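Local coordinates for protein endoglucanase (Ganoderma lucidum, PDB 5D8Z) that probably hydrolyses internal beta-1,4-glucosidic bonds of cellulose and related glucans as an endoglucanase of glycoside hydrolase family 5, at residues V74-V79 with V161-H166; G199-W202 with E206-V209; Y237-S240 with T245-E248; N256-L261 with C290-Y295. All coordinates share one frame; numbering follows the deposited sequence.

Interaction 1: residues V74-V79 with V161-H166; sequences VFRLPV and VMNEPH. With BGC (beta-D-glucopyranose), chain C.
R76, on the inner side of strand 74-79, and N163, in the loop that follows strand 157-160, sit on backbones far apart, their CA atoms 11.0 Å from each other, so side chains alone bridge the distance. R76 points its CB toward the loop and stretches out fully, with CG anti to the backbone N (chi1 -174°) and the chain extended as far as NE; this carries the guanidinium across the interior. N163 comes to meet it at about a right angle. NH2 of R76 gives a hydrogen bond to OD1 of N163 at 2.9 Å, nearly straight at 172°. The oxygen lies at the edge of the guanidinium and in its plane, whereas the donor is tilted from the amide plane, the two flat groups being turned 43° apart.

Both segments belong to the (beta/alpha)8 barrel of the family, and N163, E164 and P165 spell the Asn-Glu-Pro sequence familiar from family 5 enzymes. The guanidinium also makes salt bridges with D118 through NH2 and with E276 through NH1. Losing this head to a leucine in place of R76 would probably leave N163 OD1 without its donor and both carboxylates without their salt-bridge partner, freeing the buried N163 amide to turn. Next along the loop, E164 reaches the bound sugar: O4 of the glucose gives a hydrogen bond to its OE1 at 3.1 Å, while OE2 is hydrogen-bonded to H235.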
loop_
_atom_site.group_PDB
_atom_site.type_symbol
_atom_site.label_atom_id
_atom_site.label_comp_id
_atom_site.label_asym_id
_atom_site.label_seq_id
_atom_site.Cartn_x
_atom_site.Cartn_y
_atom_site.Cartn_z
ATOM N N VAL A 74 0.627 -7.004 -9.193
ATOM C CA VAL A 74 1.027 -6.884 -7.804
ATOM C C VAL A 74 -0.246 -6.799 -6.937
ATOM O O VAL A 74 -1.280 -6.358 -7.403
ATOM C CB VAL A 74 1.869 -5.610 -7.618
ATOM C CG1 VAL A 74 1.041 -4.379 -7.914
ATOM C CG2 VAL A 74 2.440 -5.494 -6.221
ATOM N N PHE A 75 -0.152 -7.207 -5.676
ATOM C CA PHE A 75 -1.236 -7.018 -4.720
ATOM C C PHE A 75 -0.716 -6.432 -3.455
ATOM O O PHE A 75 0.413 -6.655 -3.067
ATOM C CB PHE A 75 -1.973 -8.335 -4.473
ATOM C CG PHE A 75 -2.568 -8.871 -5.723
ATOM C CD1 PHE A 75 -3.568 -8.155 -6.372
ATOM C CD2 PHE A 75 -2.056 -9.982 -6.321
ATOM C CE1 PHE A 75 -4.092 -8.586 -7.576
ATOM C CE2 PHE A 75 -2.569 -10.438 -7.530
ATOM C CZ PHE A 75 -3.590 -9.734 -8.159
ATOM N N ARG A 76 -1.554 -5.649 -2.821
ATOM C CA ARG A 76 -1.151 -5.006 -1.619
ATOM C C ARG A 76 -1.949 -5.614 -0.503
ATOM O O ARG A 76 -3.161 -5.678 -0.595
ATOM C CB ARG A 76 -1.417 -3.530 -1.726
ATOM C CG ARG A 76 -0.878 -2.757 -0.553
ATOM C CD ARG A 76 -0.808 -1.304 -0.897
ATOM N NE ARG A 76 -0.288 -0.491 0.180
ATOM C CZ ARG A 76 -1.037 0.232 0.997
ATOM N NH1 ARG A 76 -2.367 0.208 0.921
ATOM N NH2 ARG A 76 -0.446 0.983 1.909
ATOM N N LEU A 77 -1.258 -6.021 0.555
ATOM C CA LEU A 77 -1.806 -6.872 1.601
ATOM C C LEU A 77 -1.692 -6.191 2.944
ATOM O O LEU A 77 -0.707 -6.414 3.685
ATOM C CB LEU A 77 -1.022 -8.181 1.690
ATOM C CG LEU A 77 -0.794 -8.993 0.431
ATOM C CD1 LEU A 77 -0.099 -10.282 0.834
ATOM C CD2 LEU A 77 -2.100 -9.249 -0.281
ATOM N N PRO A 78 -2.701 -5.385 3.292
ATOM C CA PRO A 78 -2.663 -4.640 4.549
ATOM C C PRO A 78 -2.715 -5.514 5.779
ATOM O O PRO A 78 -3.524 -6.426 5.850
ATOM C CB PRO A 78 -3.903 -3.770 4.483
ATOM C CG PRO A 78 -4.271 -3.725 3.040
ATOM C CD PRO A 78 -3.889 -5.060 2.501
ATOM N N VAL A 79 -1.834 -5.246 6.737
ATOM C CA VAL A 79 -1.907 -5.910 8.028
ATOM C C VAL A 79 -1.384 -5.021 9.135
ATOM O O VAL A 79 -0.476 -4.283 8.921
ATOM C CB VAL A 79 -1.116 -7.227 8.019
ATOM C CG1 VAL A 79 0.367 -6.984 7.829
ATOM C CG2 VAL A 79 -1.367 -7.983 9.310
ATOM N N VAL A 161 6.703 0.313 4.174
ATOM C CA VAL A 161 7.158 0.654 5.514
ATOM C C VAL A 161 6.004 1.053 6.407
ATOM O O VAL A 161 5.883 0.557 7.512
ATOM C CB VAL A 161 8.192 1.803 5.479
ATOM C CG1 VAL A 161 8.474 2.328 6.870
ATOM C CG2 VAL A 161 9.501 1.338 4.861
ATOM N N MET A 162 5.150 1.946 5.936
ATOM C CA MET A 162 4.061 2.384 6.760
ATOM C C MET A 162 2.955 3.011 5.966
ATOM O O MET A 162 3.193 3.846 5.109
ATOM C CB MET A 162 4.552 3.410 7.763
ATOM C CG MET A 162 3.446 4.002 8.635
ATOM S SD MET A 162 2.576 2.810 9.671
ATOM C CE MET A 162 3.949 2.094 10.566
ATOM N N ASN A 163 1.732 2.648 6.318
ATOM C CA ASN A 163 0.575 3.124 5.619
ATOM C C ASN A 163 0.093 4.451 6.145
ATOM O O ASN A 163 -0.144 4.594 7.326
ATOM C CB ASN A 163 -0.558 2.158 5.790
ATOM C CG ASN A 163 -1.788 2.626 5.088
ATOM O OD1 ASN A 163 -1.840 2.623 3.866
ATOM N ND2 ASN A 163 -2.784 3.042 5.844
ATOM N N GLU A 164 -0.079 5.406 5.245
ATOM C CA GLU A 164 -0.711 6.712 5.523
ATOM C C GLU A 164 -0.368 7.474 6.805
ATOM O O GLU A 164 -1.253 7.814 7.582
ATOM C CB GLU A 164 -2.220 6.588 5.372
ATOM C CG GLU A 164 -2.632 6.491 3.924
ATOM C CD GLU A 164 -4.140 6.546 3.718
ATOM O OE1 GLU A 164 -4.873 6.488 4.725
ATOM O OE2 GLU A 164 -4.596 6.645 2.538
ATOM N N PRO A 165 0.904 7.804 7.004
ATOM C CA PRO A 165 1.213 8.748 8.069
ATOM C C PRO A 165 0.417 10.039 7.906
ATOM O O PRO A 165 0.216 10.513 6.786
ATOM C CB PRO A 165 2.692 9.045 7.881
ATOM C CG PRO A 165 3.247 7.978 6.975
ATOM C CD PRO A 165 2.099 7.294 6.303
ATOM N N HIS A 166 -0.058 10.583 9.012
ATOM C CA HIS A 166 -0.824 11.783 8.970
ATOM C C HIS A 166 -0.665 12.494 10.279
ATOM O O HIS A 166 -0.268 11.893 11.261
ATOM C CB HIS A 166 -2.274 11.482 8.705
ATOM C CG HIS A 166 -2.990 10.868 9.863
ATOM N ND1 HIS A 166 -3.542 11.618 10.876
ATOM C CD2 HIS A 166 -3.268 9.576 10.152
ATOM C CE1 HIS A 166 -4.116 10.813 11.750
ATOM N NE2 HIS A 166 -3.963 9.570 11.334
HETATM C C2 BGC C . -9.684 8.629 5.622
HETATM C C3 BGC C . -9.110 7.263 5.185
HETATM C C4 BGC C . -8.376 7.325 3.857
HETATM C C5 BGC C . -7.402 8.521 3.827
HETATM C C6 BGC C . -6.854 8.756 2.421
HETATM C C1 BGC C . -8.737 9.844 5.431
HETATM O O2 BGC C . -10.044 8.527 7.003
HETATM O O3 BGC C . -10.130 6.260 5.003
HETATM O O4 BGC C . -7.791 6.018 3.646
HETATM O O5 BGC C . -8.011 9.769 4.198
HETATM O O6 BGC C . -7.256 10.026 1.896
#

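Interaction 2: residues G199-W202 with E206-V209; sequences GNNW and ETFV. With BGC (beta-D-glucopyranose), chain B.
The F208 ring turns an edge to the backbone of G199, CE1 lying 3.9 Å from the glycine N, which sits near the ring plane; the same phenylalanine also meets the ring of F232 with the planes steeply inclined. W202 is sandwiched. Over one face of its indole lies the glucose of chain B, with O3 3.3 Å from CD1 and displaced toward the rim, and C4 4.0 Å from NE1; the H166 ring stacks on the opposite face, while N201 OD1 lies at the edge.

Between these flat groups, N201 and T207 touch nearly at right angles. The asparagine CG stands anti to its own N (chi1 -161°), which turns the amide so that ND2 comes within 3.8 Å of T207 CG2, and CB packs 3.6 Å from T207 OG1. N200 OD1 takes a local hydrogen bond from the N of N201, the residue just before W202.

With a serine in place of W202, the glucose is likely to lose the flat surface under O3 and C4, and H166 its stacking partner. No hydrogen bond joins 199-202 to 206-209, so this part of the loop after strand 194-198 is held to itself by van der Waals contact, and the sugar is met by the aromatic face of a pocket residue.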
loop_
_atom_site.group_PDB
_atom_site.type_symbol
_atom_site.label_atom_id
_atom_site.label_comp_id
_atom_site.label_asym_id
_atom_site.label_seq_id
_atom_site.Cartn_x
_atom_site.Cartn_y
_atom_site.Cartn_z
ATOM N N GLY A 199 5.211 9.547 3.370
ATOM C CA GLY A 199 5.228 10.786 4.102
ATOM C C GLY A 199 3.877 11.212 4.639
ATOM O O GLY A 199 2.985 10.420 4.823
ATOM N N ASN A 200 3.729 12.502 4.878
ATOM C CA ASN A 200 2.685 13.029 5.732
ATOM C C ASN A 200 1.403 13.226 4.967
ATOM O O ASN A 200 1.279 12.795 3.814
ATOM C CB ASN A 200 3.171 14.340 6.308
ATOM C CG ASN A 200 2.583 14.634 7.662
ATOM O OD1 ASN A 200 1.437 14.249 7.949
ATOM N ND2 ASN A 200 3.348 15.346 8.506
ATOM N N ASN A 201 0.450 13.883 5.616
ATOM C CA ASN A 201 -0.909 14.067 5.105
ATOM C C ASN A 201 -1.477 12.832 4.403
ATOM O O ASN A 201 -1.915 12.907 3.266
ATOM C CB ASN A 201 -1.010 15.322 4.225
ATOM C CG ASN A 201 -2.455 15.807 4.071
ATOM O OD1 ASN A 201 -3.203 15.911 5.060
ATOM N ND2 ASN A 201 -2.861 16.110 2.826
ATOM N N TRP A 202 -1.480 11.699 5.106
ATOM C CA TRP A 202 -1.965 10.450 4.555
ATOM C C TRP A 202 -1.257 10.142 3.245
ATOM O O TRP A 202 -1.886 9.599 2.326
ATOM C CB TRP A 202 -3.480 10.507 4.318
ATOM C CG TRP A 202 -4.215 11.110 5.455
ATOM C CD1 TRP A 202 -4.369 12.439 5.712
ATOM C CD2 TRP A 202 -4.873 10.422 6.525
ATOM N NE1 TRP A 202 -5.081 12.627 6.873
ATOM C CE2 TRP A 202 -5.406 11.404 7.391
ATOM C CE3 TRP A 202 -5.067 9.076 6.840
ATOM C CZ2 TRP A 202 -6.126 11.076 8.542
ATOM C CZ3 TRP A 202 -5.791 8.755 7.985
ATOM C CH2 TRP A 202 -6.311 9.751 8.816
ATOM N N GLU A 206 -0.784 15.082 -3.501
ATOM C CA GLU A 206 -0.924 16.511 -3.746
ATOM C C GLU A 206 0.019 17.344 -2.894
ATOM O O GLU A 206 0.520 18.354 -3.339
ATOM C CB GLU A 206 -2.358 16.926 -3.469
ATOM C CG GLU A 206 -2.681 18.383 -3.709
ATOM C CD GLU A 206 -4.090 18.555 -4.252
ATOM O OE1 GLU A 206 -4.471 17.772 -5.161
ATOM O OE2 GLU A 206 -4.825 19.458 -3.789
ATOM N N THR A 207 0.256 16.935 -1.659
ATOM C CA THR A 207 1.102 17.721 -0.756
ATOM C C THR A 207 2.466 17.097 -0.560
ATOM O O THR A 207 3.263 17.627 0.193
ATOM C CB THR A 207 0.463 17.801 0.627
ATOM O OG1 THR A 207 0.329 16.458 1.132
ATOM C CG2 THR A 207 -0.900 18.462 0.528
ATOM N N PHE A 208 2.730 15.976 -1.219
ATOM C CA PHE A 208 3.942 15.229 -0.962
ATOM C C PHE A 208 5.223 16.032 -1.039
ATOM O O PHE A 208 6.131 15.800 -0.253
ATOM C CB PHE A 208 4.072 14.059 -1.919
ATOM C CG PHE A 208 5.125 13.067 -1.510
ATOM C CD1 PHE A 208 4.859 12.141 -0.524
ATOM C CD2 PHE A 208 6.382 13.076 -2.102
ATOM C CE1 PHE A 208 5.821 11.238 -0.129
ATOM C CE2 PHE A 208 7.349 12.167 -1.721
ATOM C CZ PHE A 208 7.070 11.241 -0.733
ATOM N N VAL A 209 5.311 16.945 -2.003
ATOM C CA VAL A 209 6.457 17.864 -2.126
ATOM C C VAL A 209 6.248 19.134 -1.281
ATOM O O VAL A 209 7.166 19.562 -0.563
ATOM C CB VAL A 209 6.701 18.276 -3.596
ATOM C CG1 VAL A 209 7.955 19.139 -3.710
ATOM C CG2 VAL A 209 6.802 17.047 -4.505
HETATM C C2 BGC B . -8.135 14.433 4.336
HETATM C C3 BGC B . -8.341 12.906 4.280
HETATM C C4 BGC B . -8.842 12.338 5.627
HETATM C C5 BGC B . -9.833 13.284 6.370
HETATM C C6 BGC B . -9.862 13.025 7.875
HETATM C C1 BGC B . -9.391 15.119 4.879
HETATM O O1 BGC B . -9.266 16.547 4.833
HETATM O O2 BGC B . -7.810 14.942 3.037
HETATM O O3 BGC B . -7.116 12.253 3.869
HETATM O O4 BGC B . -9.501 11.068 5.415
HETATM O O5 BGC B . -9.585 14.696 6.230
HETATM O O6 BGC B . -10.559 14.109 8.493
#

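Interaction 3: residues Y237-S240 with T245-E248; sequences YLDS and THEE. With BGC (beta-D-glucopyranose), chain C.
D239 OD2 is gripped by three groups: ND1 of H246 at 3.2 Å, the backbone N of T245 in a weak bond at 3.4 Å, and the hydroxyl of S243 in the intervening turn. The histidine N-H uses the anti lone pair of the oxygen and is bent, at 143°; the carboxylate stands 64° from the imidazole plane and OD2 lies somewhat out of that plane. OD1, for its part, takes the backbone N of G244. The D239 carboxylate is directed back over the turn because CG sits in the crowded position between the backbone N and carbonyl carbon (chi1 50°). Its CB packs 3.8 Å from H246 CB. T245 OG1, hydrogen-bonded to S243 OG, lies 3.9 Å above the centre of the H246 ring. D241 OD1 is close to OD2 as well, a like charge that the surrounding donors are likely to offset.

At the start of the loop, Y237 places CE2 3.6 Å from C6 of the chain C glucose, and its hydroxyl is hydrogen-bonded to E276. The whole contact lies within the loop after strand 230-235, at the sugar-bearing end of the TIM barrel, and Y237 of this loop belongs to the glycan pocket.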
loop_
_atom_site.group_PDB
_atom_site.type_symbol
_atom_site.label_atom_id
_atom_site.label_comp_id
_atom_site.label_asym_id
_atom_site.label_seq_id
_atom_site.Cartn_x
_atom_site.Cartn_y
_atom_site.Cartn_z
ATOM N N TYR A 237 -7.158 9.892 -3.926
ATOM C CA TYR A 237 -8.536 9.498 -4.201
ATOM C C TYR A 237 -9.163 10.576 -5.054
ATOM O O TYR A 237 -8.580 11.634 -5.198
ATOM C CB TYR A 237 -9.273 9.308 -2.886
ATOM C CG TYR A 237 -8.827 8.044 -2.199
ATOM C CD1 TYR A 237 -9.352 6.814 -2.575
ATOM C CD2 TYR A 237 -7.860 8.061 -1.208
ATOM C CE1 TYR A 237 -8.974 5.652 -1.950
ATOM C CE2 TYR A 237 -7.460 6.891 -0.598
ATOM C CZ TYR A 237 -8.022 5.696 -0.975
ATOM O OH TYR A 237 -7.634 4.525 -0.389
ATOM N N LEU A 238 -10.342 10.319 -5.613
ATOM C CA LEU A 238 -10.902 11.204 -6.625
ATOM C C LEU A 238 -12.088 12.041 -6.148
ATOM O O LEU A 238 -12.789 12.650 -6.959
ATOM C CB LEU A 238 -11.271 10.383 -7.867
ATOM C CG LEU A 238 -10.054 9.984 -8.734
ATOM C CD1 LEU A 238 -9.307 8.805 -8.132
ATOM C CD2 LEU A 238 -10.404 9.655 -10.179
ATOM N N ASP A 239 -12.308 12.100 -4.837
ATOM C CA ASP A 239 -13.470 12.812 -4.300
ATOM C C ASP A 239 -13.026 14.154 -3.771
ATOM O O ASP A 239 -11.826 14.380 -3.631
ATOM C CB ASP A 239 -14.208 11.996 -3.236
ATOM C CG ASP A 239 -13.295 11.445 -2.162
ATOM O OD1 ASP A 239 -12.131 11.108 -2.465
ATOM O OD2 ASP A 239 -13.758 11.307 -1.009
ATOM N N SER A 240 -13.982 15.048 -3.508
ATOM C CA SER A 240 -13.653 16.454 -3.226
ATOM C C SER A 240 -12.646 16.601 -2.093
ATOM O O SER A 240 -11.690 17.393 -2.203
ATOM C CB SER A 240 -14.914 17.276 -2.930
ATOM O OG SER A 240 -15.848 16.543 -2.153
ATOM N N THR A 245 -14.317 8.361 0.621
ATOM C CA THR A 245 -15.545 7.926 1.284
ATOM C C THR A 245 -16.763 8.213 0.431
ATOM O O THR A 245 -17.829 7.725 0.729
ATOM C CB THR A 245 -15.716 8.608 2.653
ATOM O OG1 THR A 245 -15.781 10.036 2.489
ATOM C CG2 THR A 245 -14.552 8.250 3.562
ATOM N N HIS A 246 -16.608 8.995 -0.632
ATOM C CA HIS A 246 -17.717 9.313 -1.519
ATOM C C HIS A 246 -17.783 8.412 -2.715
ATOM O O HIS A 246 -16.767 7.901 -3.180
ATOM C CB HIS A 246 -17.614 10.753 -1.977
ATOM C CG HIS A 246 -17.744 11.710 -0.851
ATOM N ND1 HIS A 246 -16.699 12.493 -0.416
ATOM C CD2 HIS A 246 -18.772 11.940 -0.003
ATOM C CE1 HIS A 246 -17.092 13.203 0.625
ATOM N NE2 HIS A 246 -18.344 12.884 0.896
ATOM N N GLU A 247 -18.996 8.218 -3.216
ATOM C CA GLU A 247 -19.181 7.356 -4.372
ATOM C C GLU A 247 -18.823 8.132 -5.614
ATOM O O GLU A 247 -18.271 7.567 -6.538
ATOM C CB GLU A 247 -20.611 6.770 -4.471
ATOM C CG GLU A 247 -20.695 5.604 -5.464
ATOM C CD GLU A 247 -21.814 4.606 -5.190
ATOM O OE1 GLU A 247 -21.541 3.548 -4.571
ATOM O OE2 GLU A 247 -22.961 4.863 -5.613
ATOM N N GLU A 248 -19.100 9.435 -5.608
ATOM C CA GLU A 248 -19.006 10.249 -6.813
ATOM C C GLU A 248 -17.649 10.903 -6.904
ATOM O O GLU A 248 -17.046 11.244 -5.905
ATOM C CB GLU A 248 -20.112 11.314 -6.821
ATOM C CG GLU A 248 -20.679 11.627 -8.211
ATOM C CD GLU A 248 -21.533 10.498 -8.795
ATOM O OE1 GLU A 248 -21.483 10.283 -10.035
ATOM O OE2 GLU A 248 -22.255 9.830 -8.016
HETATM C C2 BGC C . -9.684 8.629 5.622
HETATM C C3 BGC C . -9.110 7.263 5.185
HETATM C C4 BGC C . -8.376 7.325 3.857
HETATM C C5 BGC C . -7.402 8.521 3.827
HETATM C C6 BGC C . -6.854 8.756 2.421
HETATM C C1 BGC C . -8.737 9.844 5.431
HETATM O O2 BGC C . -10.044 8.527 7.003
HETATM O O3 BGC C . -10.130 6.260 5.003
HETATM O O4 BGC C . -7.791 6.018 3.646
HETATM O O5 BGC C . -8.011 9.769 4.198
HETATM O O6 BGC C . -7.256 10.026 1.896
#

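Interaction 4: residues N256-L261 with C290-Y295; sequences NAWAPL and CQQVAY
W258 and Y295 join two neighbouring outer helices of the (beta/alpha)8 barrel, one before and one after strand 272-277. Their axes run almost parallel, 7° apart with a closest approach of 11.3 Å, a spacing that long side chains have to fill. W258 points its CB toward the other helix, with CG anti to the carbonyl carbon (chi1 -51°), a rotation that directs the indole toward Q292 of the other helix and F303 of the barrel strand. Y295 takes a different one: its CG is anti to the backbone N (chi1 -172°), and the ring extends straight across to the first helix. The two aromatic residues do not stack on each other. Instead CE2 of the tyrosine packs 3.6 Å from W258 CB, at the root of the indole.

Q292 lies one turn before Y295 on the same helix. Its chain is extended beyond CG, and CG comes 3.5 Å from W258 NE1, so that the terminal amide ends beside the edge of the indole, with the two planes almost perpendicular. Strand 303-312 lies inward of this pair: F303 meets the W258 ring edge-to-face and also touches Y295. The second helix is further tied by the disulfide from C290 to C340.

On the first helix, a wider pi-type turn spans 256-258, and the chain is kinked at P260, whose N has no hydrogen to give; the bond from L261 N to A257 O, 3.0 Å, resumes the helical pattern. Beside this kink the tyrosine hydroxyl comes to rest, its OH 3.7 Å from A259 CB.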
loop_
_atom_site.group_PDB
_atom_site.type_symbol
_atom_site.label_atom_id
_atom_site.label_comp_id
_atom_site.label_asym_id
_atom_site.label_seq_id
_atom_site.Cartn_x
_atom_site.Cartn_y
_atom_site.Cartn_z
ATOM N N ASN A 256 -3.436 19.185 -10.063
ATOM C CA ASN A 256 -3.021 19.516 -8.690
ATOM C C ASN A 256 -2.095 18.508 -8.008
ATOM O O ASN A 256 -1.532 18.816 -6.951
ATOM C CB ASN A 256 -4.254 19.753 -7.824
ATOM C CG ASN A 256 -5.081 20.937 -8.301
ATOM O OD1 ASN A 256 -4.791 21.544 -9.343
ATOM N ND2 ASN A 256 -6.121 21.275 -7.540
ATOM N N ALA A 257 -1.915 17.330 -8.620
ATOM C CA ALA A 257 -1.168 16.258 -7.990
ATOM C C ALA A 257 -0.155 15.563 -8.882
ATOM O O ALA A 257 1.031 15.642 -8.618
ATOM C CB ALA A 257 -2.131 15.255 -7.417
ATOM N N TRP A 258 -0.596 14.884 -9.933
ATOM C CA TRP A 258 0.333 14.052 -10.695
ATOM C C TRP A 258 1.264 14.848 -11.574
ATOM O O TRP A 258 2.402 14.441 -11.767
ATOM C CB TRP A 258 -0.383 13.008 -11.537
ATOM C CG TRP A 258 -1.325 12.239 -10.773
ATOM C CD1 TRP A 258 -2.656 12.285 -10.884
ATOM C CD2 TRP A 258 -1.034 11.314 -9.721
ATOM N NE1 TRP A 258 -3.239 11.429 -9.993
ATOM C CE2 TRP A 258 -2.261 10.820 -9.256
ATOM C CE3 TRP A 258 0.143 10.851 -9.128
ATOM C CZ2 TRP A 258 -2.352 9.893 -8.223
ATOM C CZ3 TRP A 258 0.052 9.924 -8.113
ATOM C CH2 TRP A 258 -1.189 9.450 -7.672
ATOM N N ALA A 259 0.795 15.961 -12.125
ATOM C CA ALA A 259 1.689 16.821 -12.932
ATOM C C ALA A 259 2.817 17.381 -12.082
ATOM O O ALA A 259 3.979 17.033 -12.350
ATOM C CB ALA A 259 0.930 17.948 -13.624
ATOM N N PRO A 260 2.495 18.205 -11.034
ATOM C CA PRO A 260 3.576 18.761 -10.199
ATOM C C PRO A 260 4.461 17.660 -9.671
ATOM O O PRO A 260 5.699 17.773 -9.640
ATOM C CB PRO A 260 2.833 19.432 -9.038
ATOM C CG PRO A 260 1.488 19.724 -9.576
ATOM C CD PRO A 260 1.183 18.548 -10.461
ATOM N N LEU A 261 3.835 16.568 -9.289
ATOM C CA LEU A 261 4.622 15.530 -8.703
ATOM C C LEU A 261 5.683 14.998 -9.671
ATOM O O LEU A 261 6.858 14.929 -9.319
ATOM C CB LEU A 261 3.735 14.414 -8.164
ATOM C CG LEU A 261 4.588 13.348 -7.496
ATOM C CD1 LEU A 261 5.452 13.959 -6.400
ATOM C CD2 LEU A 261 3.694 12.260 -6.973
ATOM N N CYS A 290 -10.125 6.971 -15.639
ATOM C CA CYS A 290 -9.455 6.553 -16.873
ATOM C C CYS A 290 -8.481 7.627 -17.307
ATOM O O CYS A 290 -7.376 7.328 -17.816
ATOM C CB CYS A 290 -10.463 6.230 -17.973
ATOM S SG CYS A 290 -10.968 4.480 -17.987
ATOM N N GLN A 291 -8.887 8.868 -17.051
ATOM C CA GLN A 291 -8.023 10.013 -17.264
ATOM C C GLN A 291 -6.750 9.883 -16.406
ATOM O O GLN A 291 -5.635 9.883 -16.953
ATOM C CB GLN A 291 -8.780 11.339 -17.035
ATOM C CG GLN A 291 -9.832 11.596 -18.120
ATOM C CD GLN A 291 -10.684 12.854 -17.921
ATOM O OE1 GLN A 291 -10.753 13.466 -16.839
ATOM N NE2 GLN A 291 -11.338 13.248 -18.995
ATOM N N GLN A 292 -6.910 9.709 -15.094
ATOM C CA GLN A 292 -5.753 9.561 -14.186
ATOM C C GLN A 292 -4.817 8.408 -14.554
ATOM O O GLN A 292 -3.607 8.524 -14.398
ATOM C CB GLN A 292 -6.220 9.391 -12.736
ATOM C CG GLN A 292 -5.109 9.041 -11.738
ATOM C CD GLN A 292 -5.599 8.946 -10.294
ATOM O OE1 GLN A 292 -5.806 7.854 -9.781
ATOM N NE2 GLN A 292 -5.796 10.082 -9.649
ATOM N N VAL A 293 -5.377 7.303 -15.030
ATOM C CA VAL A 293 -4.595 6.109 -15.346
ATOM C C VAL A 293 -3.878 6.281 -16.676
ATOM O O VAL A 293 -2.744 5.799 -16.847
ATOM C CB VAL A 293 -5.490 4.857 -15.404
ATOM C CG1 VAL A 293 -4.716 3.638 -15.895
ATOM C CG2 VAL A 293 -6.090 4.576 -14.024
ATOM N N ALA A 294 -4.543 6.964 -17.616
ATOM C CA ALA A 294 -3.928 7.302 -18.903
ATOM C C ALA A 294 -2.690 8.179 -18.678
ATOM O O ALA A 294 -1.595 7.878 -19.184
ATOM C CB ALA A 294 -4.940 7.999 -19.794
ATOM N N TYR A 295 -2.865 9.241 -17.895
ATOM C CA TYR A 295 -1.740 10.101 -17.454
ATOM C C TYR A 295 -0.621 9.337 -16.744
ATOM O O TYR A 295 0.557 9.494 -17.068
ATOM C CB TYR A 295 -2.215 11.214 -16.528
ATOM C CG TYR A 295 -1.116 12.208 -16.243
ATOM C CD1 TYR A 295 -0.964 13.368 -17.023
ATOM C CD2 TYR A 295 -0.214 12.001 -15.200
ATOM C CE1 TYR A 295 0.051 14.272 -16.772
ATOM C CE2 TYR A 295 0.809 12.897 -14.950
ATOM C CZ TYR A 295 0.942 14.030 -15.742
ATOM O OH TYR A 295 1.958 14.915 -15.474
#

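Interaction 1 is the core contact, near the centre of the chain, where one buried hydrogen bond joins side chains reaching across the barrel interior; interaction 3 lies at the surface, and interactions 2 and 4 are partly buried. The first three involve loops following barrel strands and converge on the bound sugars: interactions 1 and 3 touch the chain C glucose, interaction 2 that of chain B, and E164 and H166 of interaction 1 pack against W202 of interaction 2. Interaction 4 joins outer helices, about 11 Å from interaction 1 at the nearest atoms, yet E206 and V209 of interaction 2 lean on its first helix. Chemistry follows place: charged and hydrogen-bonded in 1 and 3, van der Waals contact in 2, chiefly apolar packing of aromatic residues in 4.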